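Local coordinates for endo-1,4-beta-mannanase (Eisenia fetida, PDB 5Y6T), which is a GH5-family endo-1,4-beta-mannanase that probably cleaves internal beta-1,4-mannosidic bonds in mannan chains, at residues 8-12 with 13-17; 226-230 with 231-235; 287-290 with 291-295. All blocks are in the same frame, centred on the assembly; numbering follows the deposited sequence.

Contact 1 (8-12 with 13-17); sequences LDVQN and GQLRL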
loop_
_atom_site.group_PDB
_atom_site.type_symbol
_atom_site.label_atom_id
_atom_site.label_comp_id
_atom_site.label_asym_id
_atom_site.label_seq_id
_atom_site.Cartn_x
_atom_site.Cartn_y
_atom_site.Cartn_z
ATOM N N LEU A 8 -13.198 3.441 7.165
ATOM C CA LEU A 8 -13.004 2.060 6.730
ATOM C C LEU A 8 -12.434 1.271 7.916
ATOM O O LEU A 8 -11.573 1.797 8.647
ATOM C CB LEU A 8 -12.092 2.071 5.513
ATOM C CG LEU A 8 -12.032 0.840 4.663
ATOM C CD1 LEU A 8 -13.387 0.630 4.021
ATOM C CD2 LEU A 8 -10.906 1.101 3.662
ATOM N N ASP A 9 -12.961 0.057 8.185
ATOM C CA ASP A 9 -12.404 -0.749 9.261
ATOM C C ASP A 9 -12.423 -2.242 8.918
ATOM O O ASP A 9 -12.774 -2.610 7.786
ATOM C CB ASP A 9 -13.032 -0.408 10.620
ATOM C CG ASP A 9 -14.373 -1.041 10.838
ATOM O OD1 ASP A 9 -15.077 -1.262 9.854
ATOM O OD2 ASP A 9 -14.725 -1.295 12.013
ATOM N N VAL A 10 -11.950 -3.057 9.852
ATOM C CA VAL A 10 -11.847 -4.516 9.663
ATOM C C VAL A 10 -12.514 -5.228 10.847
ATOM O O VAL A 10 -12.177 -5.003 12.019
ATOM C CB VAL A 10 -10.382 -4.971 9.494
ATOM C CG1 VAL A 10 -10.268 -6.509 9.512
ATOM C CG2 VAL A 10 -9.772 -4.403 8.241
ATOM N N GLN A 11 -13.396 -6.151 10.521
ATOM C CA GLN A 11 -14.051 -7.004 11.529
ATOM C C GLN A 11 -14.321 -8.354 10.986
ATOM O O GLN A 11 -14.686 -8.497 9.824
ATOM C CB GLN A 11 -15.358 -6.380 12.004
ATOM C CG GLN A 11 -15.171 -5.087 12.795
ATOM C CD GLN A 11 -14.355 -5.273 14.073
ATOM O OE1 GLN A 11 -14.307 -6.372 14.650
ATOM N NE2 GLN A 11 -13.656 -4.202 14.495
ATOM N N ASN A 12 -14.167 -9.381 11.815
ATOM C CA ASN A 12 -14.503 -10.688 11.403
ATOM C C ASN A 12 -13.841 -11.088 10.106
ATOM O O ASN A 12 -14.332 -11.864 9.344
ATOM C CB ASN A 12 -16.029 -10.905 11.370
ATOM C CG ASN A 12 -16.657 -10.711 12.731
ATOM O OD1 ASN A 12 -17.835 -10.418 12.831
ATOM N ND2 ASN A 12 -15.844 -10.749 13.773
ATOM N N GLY A 13 -12.637 -10.575 9.889
ATOM C CA GLY A 13 -11.883 -10.971 8.762
ATOM C C GLY A 13 -12.362 -10.319 7.495
ATOM O O GLY A 13 -11.945 -10.766 6.417
ATOM N N GLN A 14 -13.201 -9.299 7.634
ATOM C CA GLN A 14 -13.755 -8.559 6.443
ATOM C C GLN A 14 -13.462 -7.092 6.513
ATOM O O GLN A 14 -13.368 -6.519 7.585
ATOM C CB GLN A 14 -15.274 -8.659 6.402
ATOM C CG GLN A 14 -15.683 -10.109 6.186
ATOM C CD GLN A 14 -17.157 -10.303 6.231
ATOM O OE1 GLN A 14 -17.931 -9.407 6.596
ATOM N NE2 GLN A 14 -17.558 -11.509 5.937
ATOM N N LEU A 15 -13.292 -6.483 5.338
ATOM C CA LEU A 15 -13.253 -5.037 5.246
ATOM C C LEU A 15 -14.677 -4.483 5.244
ATOM O O LEU A 15 -15.549 -4.896 4.458
ATOM C CB LEU A 15 -12.583 -4.640 3.944
ATOM C CG LEU A 15 -12.138 -3.203 3.795
ATOM C CD1 LEU A 15 -11.005 -2.864 4.756
ATOM C CD2 LEU A 15 -11.630 -3.007 2.352
ATOM N N ARG A 16 -14.894 -3.490 6.120
ATOM C CA ARG A 16 -16.197 -2.959 6.349
ATOM C C ARG A 16 -16.230 -1.442 6.384
ATOM O O ARG A 16 -15.262 -0.744 6.776
ATOM C CB ARG A 16 -16.753 -3.487 7.667
ATOM C CG ARG A 16 -16.891 -4.986 7.646
ATOM C CD ARG A 16 -17.953 -5.460 8.538
ATOM N NE ARG A 16 -18.056 -6.904 8.441
ATOM C CZ ARG A 16 -18.503 -7.678 9.422
ATOM N NH1 ARG A 16 -18.852 -7.148 10.593
ATOM N NH2 ARG A 16 -18.563 -8.985 9.228
ATOM N N LEU A 17 -17.351 -0.927 5.935
ATOM C CA LEU A 17 -17.604 0.520 6.040
ATOM C C LEU A 17 -19.046 0.613 6.474
ATOM O O LEU A 17 -19.947 0.133 5.816
ATOM C CB LEU A 17 -17.377 1.214 4.731
ATOM C CG LEU A 17 -17.582 2.733 4.821
ATOM C CD1 LEU A 17 -16.634 3.417 5.784
ATOM C CD2 LEU A 17 -17.485 3.226 3.382
#

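Contact 2 (226-230 with 231-235); sequences LGSWS and ERAQT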
loop_
_atom_site.group_PDB
_atom_site.type_symbol
_atom_site.label_atom_id
_atom_site.label_comp_id
_atom_site.label_asym_id
_atom_site.label_seq_id
_atom_site.Cartn_x
_atom_site.Cartn_y
_atom_site.Cartn_z
ATOM N N LEU A 226 0.289 -3.011 4.096
ATOM C CA LEU A 226 1.676 -3.208 3.700
ATOM C C LEU A 226 1.625 -4.112 2.464
ATOM O O LEU A 226 1.107 -5.224 2.507
ATOM C CB LEU A 226 2.411 -3.906 4.905
ATOM C CG LEU A 226 3.926 -4.108 4.731
ATOM C CD1 LEU A 226 4.402 -5.026 3.639
ATOM C CD2 LEU A 226 4.643 -2.785 4.646
ATOM N N GLY A 227 2.073 -3.613 1.318
ATOM C CA GLY A 227 1.978 -4.259 0.040
ATOM C C GLY A 227 3.238 -5.075 -0.254
ATOM O O GLY A 227 4.271 -4.516 -0.647
ATOM N N SER A 228 3.175 -6.408 -0.152
ATOM C CA SER A 228 4.327 -7.230 -0.515
ATOM C C SER A 228 4.370 -7.490 -2.050
ATOM O O SER A 228 3.339 -7.479 -2.723
ATOM C CB SER A 228 4.385 -8.627 0.197
ATOM O OG SER A 228 4.725 -8.424 1.551
ATOM N N TRP A 229 5.564 -7.735 -2.555
ATOM C CA TRP A 229 5.732 -7.867 -3.989
ATOM C C TRP A 229 5.173 -9.169 -4.588
ATOM O O TRP A 229 4.960 -9.252 -5.786
ATOM C CB TRP A 229 7.197 -7.698 -4.339
ATOM C CG TRP A 229 7.945 -8.954 -4.756
ATOM C CD1 TRP A 229 8.436 -9.188 -6.032
ATOM C CD2 TRP A 229 8.378 -10.065 -3.940
ATOM N NE1 TRP A 229 9.135 -10.367 -6.024
ATOM C CE2 TRP A 229 9.142 -10.914 -4.766
ATOM C CE3 TRP A 229 8.244 -10.417 -2.584
ATOM C CZ2 TRP A 229 9.700 -12.108 -4.296
ATOM C CZ3 TRP A 229 8.789 -11.598 -2.132
ATOM C CH2 TRP A 229 9.535 -12.437 -2.987
ATOM N N SER A 230 4.889 -10.138 -3.746
ATOM C CA SER A 230 4.291 -11.439 -4.148
ATOM C C SER A 230 3.716 -12.061 -2.846
ATOM O O SER A 230 3.893 -11.501 -1.749
ATOM C CB SER A 230 5.375 -12.321 -4.749
ATOM O OG SER A 230 6.205 -12.835 -3.753
ATOM N N GLU A 231 2.969 -13.157 -3.001
ATOM C CA GLU A 231 2.402 -13.880 -1.895
ATOM C C GLU A 231 3.486 -14.450 -0.998
ATOM O O GLU A 231 3.179 -14.842 0.124
ATOM C CB GLU A 231 1.493 -15.027 -2.389
ATOM C CG GLU A 231 2.260 -16.161 -3.117
ATOM C CD GLU A 231 2.452 -15.939 -4.630
ATOM O OE1 GLU A 231 2.366 -14.787 -5.118
ATOM O OE2 GLU A 231 2.799 -16.972 -5.280
ATOM N N ARG A 232 4.737 -14.571 -1.504
ATOM C CA ARG A 232 5.764 -15.292 -0.819
ATOM C C ARG A 232 6.147 -14.733 0.534
ATOM O O ARG A 232 6.764 -15.437 1.341
ATOM C CB ARG A 232 7.028 -15.374 -1.671
ATOM C CG ARG A 232 6.861 -16.054 -3.026
ATOM C CD ARG A 232 8.244 -16.054 -3.656
ATOM N NE ARG A 232 8.272 -16.455 -5.062
ATOM C CZ ARG A 232 8.040 -15.686 -6.129
ATOM N NH1 ARG A 232 7.603 -14.438 -6.037
ATOM N NH2 ARG A 232 8.187 -16.244 -7.344
ATOM N N ALA A 233 5.820 -13.448 0.800
ATOM C CA ALA A 233 6.068 -12.845 2.082
ATOM C C ALA A 233 4.843 -12.547 2.960
ATOM O O ALA A 233 4.993 -11.921 4.035
ATOM C CB ALA A 233 6.853 -11.561 1.851
ATOM N N GLN A 234 3.657 -13.017 2.535
ATOM C CA GLN A 234 2.438 -12.748 3.276
ATOM C C GLN A 234 1.544 -13.949 3.421
ATOM O O GLN A 234 0.338 -13.823 3.476
ATOM C CB GLN A 234 1.718 -11.555 2.676
ATOM C CG GLN A 234 2.281 -10.259 3.216
ATOM C CD GLN A 234 1.490 -8.988 2.927
ATOM O OE1 GLN A 234 0.290 -9.006 2.966
ATOM N NE2 GLN A 234 2.206 -7.842 2.771
ATOM N N THR A 235 2.150 -15.142 3.458
ATOM C CA THR A 235 1.346 -16.330 3.817
ATOM C C THR A 235 2.317 -17.330 4.480
ATOM O O THR A 235 3.443 -17.436 3.995
ATOM C CB THR A 235 0.520 -16.959 2.663
ATOM O OG1 THR A 235 -0.267 -18.042 3.144
ATOM C CG2 THR A 235 1.367 -17.485 1.487
#

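Contact 3 (287-290 with 291-295); sequences YNLD and KPNNI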
loop_
_atom_site.group_PDB
_atom_site.type_symbol
_atom_site.label_atom_id
_atom_site.label_comp_id
_atom_site.label_asym_id
_atom_site.label_seq_id
_atom_site.Cartn_x
_atom_site.Cartn_y
_atom_site.Cartn_z
ATOM N N TYR A 287 -4.746 -19.000 1.704
ATOM C CA TYR A 287 -3.667 -18.399 2.427
ATOM C C TYR A 287 -3.798 -18.494 3.948
ATOM O O TYR A 287 -2.809 -18.221 4.692
ATOM C CB TYR A 287 -3.456 -16.930 2.034
ATOM C CG TYR A 287 -3.082 -16.697 0.606
ATOM C CD1 TYR A 287 -1.993 -17.362 0.067
ATOM C CD2 TYR A 287 -3.765 -15.804 -0.171
ATOM C CE1 TYR A 287 -1.618 -17.148 -1.271
ATOM C CE2 TYR A 287 -3.391 -15.544 -1.476
ATOM C CZ TYR A 287 -2.324 -16.210 -2.015
ATOM O OH TYR A 287 -1.982 -15.945 -3.353
ATOM N N ASN A 288 -4.995 -18.829 4.421
ATOM C CA ASN A 288 -5.325 -18.981 5.848
ATOM C C ASN A 288 -4.814 -17.793 6.728
ATOM O O ASN A 288 -3.993 -17.953 7.676
ATOM C CB ASN A 288 -4.776 -20.294 6.415
ATOM C CG ASN A 288 -5.442 -20.600 7.731
ATOM O OD1 ASN A 288 -6.550 -20.130 7.976
ATOM N ND2 ASN A 288 -4.710 -21.237 8.617
ATOM N N LEU A 289 -5.190 -16.594 6.295
ATOM C CA LEU A 289 -4.778 -15.347 6.944
ATOM C C LEU A 289 -5.722 -14.936 8.036
ATOM O O LEU A 289 -6.925 -15.221 7.962
ATOM C CB LEU A 289 -4.669 -14.210 5.877
ATOM C CG LEU A 289 -3.694 -14.509 4.751
ATOM C CD1 LEU A 289 -3.824 -13.523 3.591
ATOM C CD2 LEU A 289 -2.269 -14.601 5.213
ATOM N N ASP A 290 -5.165 -14.212 8.991
ATOM C CA ASP A 290 -5.880 -13.562 10.096
ATOM C C ASP A 290 -6.326 -12.126 9.892
ATOM O O ASP A 290 -6.722 -11.429 10.854
ATOM C CB ASP A 290 -5.093 -13.714 11.430
ATOM C CG ASP A 290 -3.725 -13.025 11.403
ATOM O OD1 ASP A 290 -3.319 -12.538 10.339
ATOM O OD2 ASP A 290 -2.919 -13.191 12.382
ATOM N N LYS A 291 -6.308 -11.672 8.622
ATOM C CA LYS A 291 -6.762 -10.336 8.199
ATOM C C LYS A 291 -7.245 -10.531 6.777
ATOM O O LYS A 291 -6.805 -11.464 6.079
ATOM C CB LYS A 291 -5.591 -9.332 8.164
ATOM C CG LYS A 291 -4.829 -9.271 9.494
ATOM C CD LYS A 291 -3.659 -8.281 9.387
ATOM C CE LYS A 291 -2.668 -8.354 10.541
ATOM N NZ LYS A 291 -3.281 -8.058 11.836
ATOM N N PRO A 292 -8.128 -9.638 6.319
ATOM C CA PRO A 292 -8.434 -9.601 4.893
ATOM C C PRO A 292 -7.201 -9.340 4.060
ATOM O O PRO A 292 -6.184 -8.909 4.617
ATOM C CB PRO A 292 -9.473 -8.452 4.776
ATOM C CG PRO A 292 -9.625 -7.824 6.061
ATOM C CD PRO A 292 -8.664 -8.476 7.043
ATOM N N ASN A 293 -7.296 -9.589 2.736
ATOM C CA ASN A 293 -6.193 -9.485 1.807
ATOM C C ASN A 293 -6.651 -8.816 0.552
ATOM O O ASN A 293 -7.626 -9.247 -0.036
ATOM C CB ASN A 293 -5.730 -10.913 1.480
ATOM C CG ASN A 293 -4.435 -10.967 0.714
ATOM O OD1 ASN A 293 -3.668 -9.998 0.647
ATOM N ND2 ASN A 293 -4.127 -12.126 0.216
ATOM N N ASN A 294 -5.873 -7.845 0.090
ATOM C CA ASN A 294 -6.096 -7.012 -1.113
ATOM C C ASN A 294 -5.102 -7.346 -2.152
ATOM O O ASN A 294 -3.946 -7.389 -1.862
ATOM C CB ASN A 294 -5.991 -5.576 -0.687
ATOM C CG ASN A 294 -6.191 -4.590 -1.830
ATOM O OD1 ASN A 294 -5.701 -4.785 -2.934
ATOM N ND2 ASN A 294 -6.869 -3.504 -1.544
ATOM N N ILE A 295 -5.523 -7.601 -3.415
ATOM C CA ILE A 295 -4.535 -7.795 -4.478
ATOM C C ILE A 295 -4.176 -6.353 -4.917
ATOM O O ILE A 295 -4.816 -5.794 -5.848
ATOM C CB ILE A 295 -5.066 -8.648 -5.623
ATOM C CG1 ILE A 295 -5.722 -9.952 -5.114
ATOM C CG2 ILE A 295 -3.942 -8.894 -6.636
ATOM C CD1 ILE A 295 -6.163 -10.949 -6.212
HETATM O O HOH W 1 -5.253 -9.833 12.747
#

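Contact 1 (8-12 with 13-17)
Leu8 packs against Leu15 and Leu17 at the open end of a beta hairpin. Its CG lies anti to the backbone N (chi1 -164°), which carries the isobutyl group to Leu15, with Leu8 CG 3.8 Å from Leu15 CD1. The Leu8 CD1 methyl also reaches the CB of Leu17. Asp9 follows as a hydrogen-bonded antiparallel partner of Arg16. Asp9 N donates to Arg16 O over 2.8 Å, nearly straight at 173°, and Asp9 O receives Arg16 N in return. Val10 is the non-hydrogen-bonded partner of Leu15. The two side chains share one face of the hairpin, Val10 CG2 standing 4.0 Å from Leu15 CD1. Gln11 closes the ladder with Gln14. Gln11 N reaches Gln14 O at 3.0 Å, and Gln14 N returns to Gln11 O at 2.8 Å. Gln11 CB lies over one face of the Arg16 guanidinium, 3.8 Å from Arg16 NH1. That guanidinium is held by Gln14 on the same strand. Arg16 NE and NH2 grip the single oxygen Gln14 OE1 side-on, in the guanidinium plane, with NH2 to OE1 at 2.7 Å. The pair of bonds fixes how the flat group is turned. Asn12 and Gly13 make the type I' turn, and both have positive phi. The CB of Asn12 also touches Arg16 NH2. The result is a tight two-residue hairpin with an apolar face of Val10 and Leu15 and a polar face of Asp9, Gln11, Gln14 and Arg16. Leu15 bonds through its backbone to Val22 and touches Met24, joining the hairpin to strand 20-28. Leu8 reaches Leu112 and Phe114 on strand 112-119, so the hairpin covers the N-terminal end of the barrel strands.

Contact 2 (226-230 with 231-235)
Gln234 reaches back to Leu226 and Ser228 as the chain turns at the C-terminal end of strand 223-228. This is the closely packed, buried part of the contact. One amide nitrogen serves two acceptors. Gln234 NE2 gives a nearly straight bond (171°) to Leu226 O at 2.9 Å, with that oxygen in the amide plane. The same NE2 donates to Ser228 OG at 2.9 Å, less straight and with the hydroxyl tilted from the plane. The methyl of Ala233 sits against this hydroxyl, Ala233 CB being 3.8 Å from Ser228 OG. Glu169 is a further partner of Ser228 OG. Replacing Gln234 with an alanine removes the amide and would probably leave Leu226 O and Ser228 OG without this donor.

The other part holds the partly exposed Trp229 and Arg232. Here Ser230 OG accepts two bonds, one from Arg232 NH1 at 3.1 Å and one from Arg232 N at 3.2 Å. The bond to the backbone N makes an ST turn at the start of the 3-10 segment 231-233. It depends on chi1 of 75°, which sets OG between the backbone N and the carbonyl carbon. Ser230 OG also lies over one face of the Trp229 ring. The guanidinium comes to the indole obliquely, Arg232 NH1 being 3.6 Å from Trp229 CZ2, and the two planes differ by 19°. Arg232 CD touches the same ring at CH2.

Active sites of (beta/alpha)8 glycosidases lie at this end of the strands. The buried Gln234 amide is engaged at both heads: NE2 donates to Leu226 O and Ser228 OG, both on strand 223-228, while OE1 accepts from the backbone N of Gln264. Turned over, it would set NE2 against Gln264 N, so this orientation is probably kept.

Contact 3 (287-290 with 291-295)
Tyr287 and Leu289 close around the side chain of Asn293 where a loop enters strand 293-297 of the (beta/alpha)8 barrel. Both touch the same atom. Asn293 ND2 lies 3.7 Å from Leu289 CD1 and 3.7 Å from Tyr287 CD2. The amide meets the tyrosine ring obliquely, the planes 70° apart, and no hydrogen bond joins them. Asn293 CG stands anti to the backbone N (chi1 -170°), which turns the amide back toward the loop. The CB of Leu289 adds a contact with the backbone, 3.5 Å from Lys291 O.

A second shell holds Asn293 and Tyr287: Asn284 OD1 bonds to Asn293 ND2, giving the amide nitrogen a polar mate beside its apolar neighbours, and Tyr287 OH bonds to Ser277 O. The next part of the loop is tied to its surroundings by Asp290 OD1, which bonds to Tyr263 OH on the adjacent strand 262-266, and by Lys291, which forms a salt bridge with Asp246. The Lys291 chain is extended until chi4 (-61°), where a bend turns NZ to a water that accepts from Lys291 NZ at 2.8 Å and donates to Asp290 O at 2.9 Å.

The three contacts follow in series along the chain and all reach the curled sheet of the barrel. Contact 1 and contact 3 have centres about 12 Å apart and touch. The ring of Pro292 packs on the hairpin, with Val10 CG1 3.5 Å from Pro292 CD. Contacts 2 and 3 lie about 10 Å apart between centres. Thr235 OG1 probably hydrogen-bonds Tyr287 O. Contacts 1 and 2 do not touch, and their centres are about 20 Å apart. The 287-295 segment therefore runs between the hairpin at the N-terminal end of the strands and the turn at the C-terminal end of strand 223-228. Contact 2 lies where (beta/alpha)8 glycosidases carry their active site, contact 1 at the opposite end.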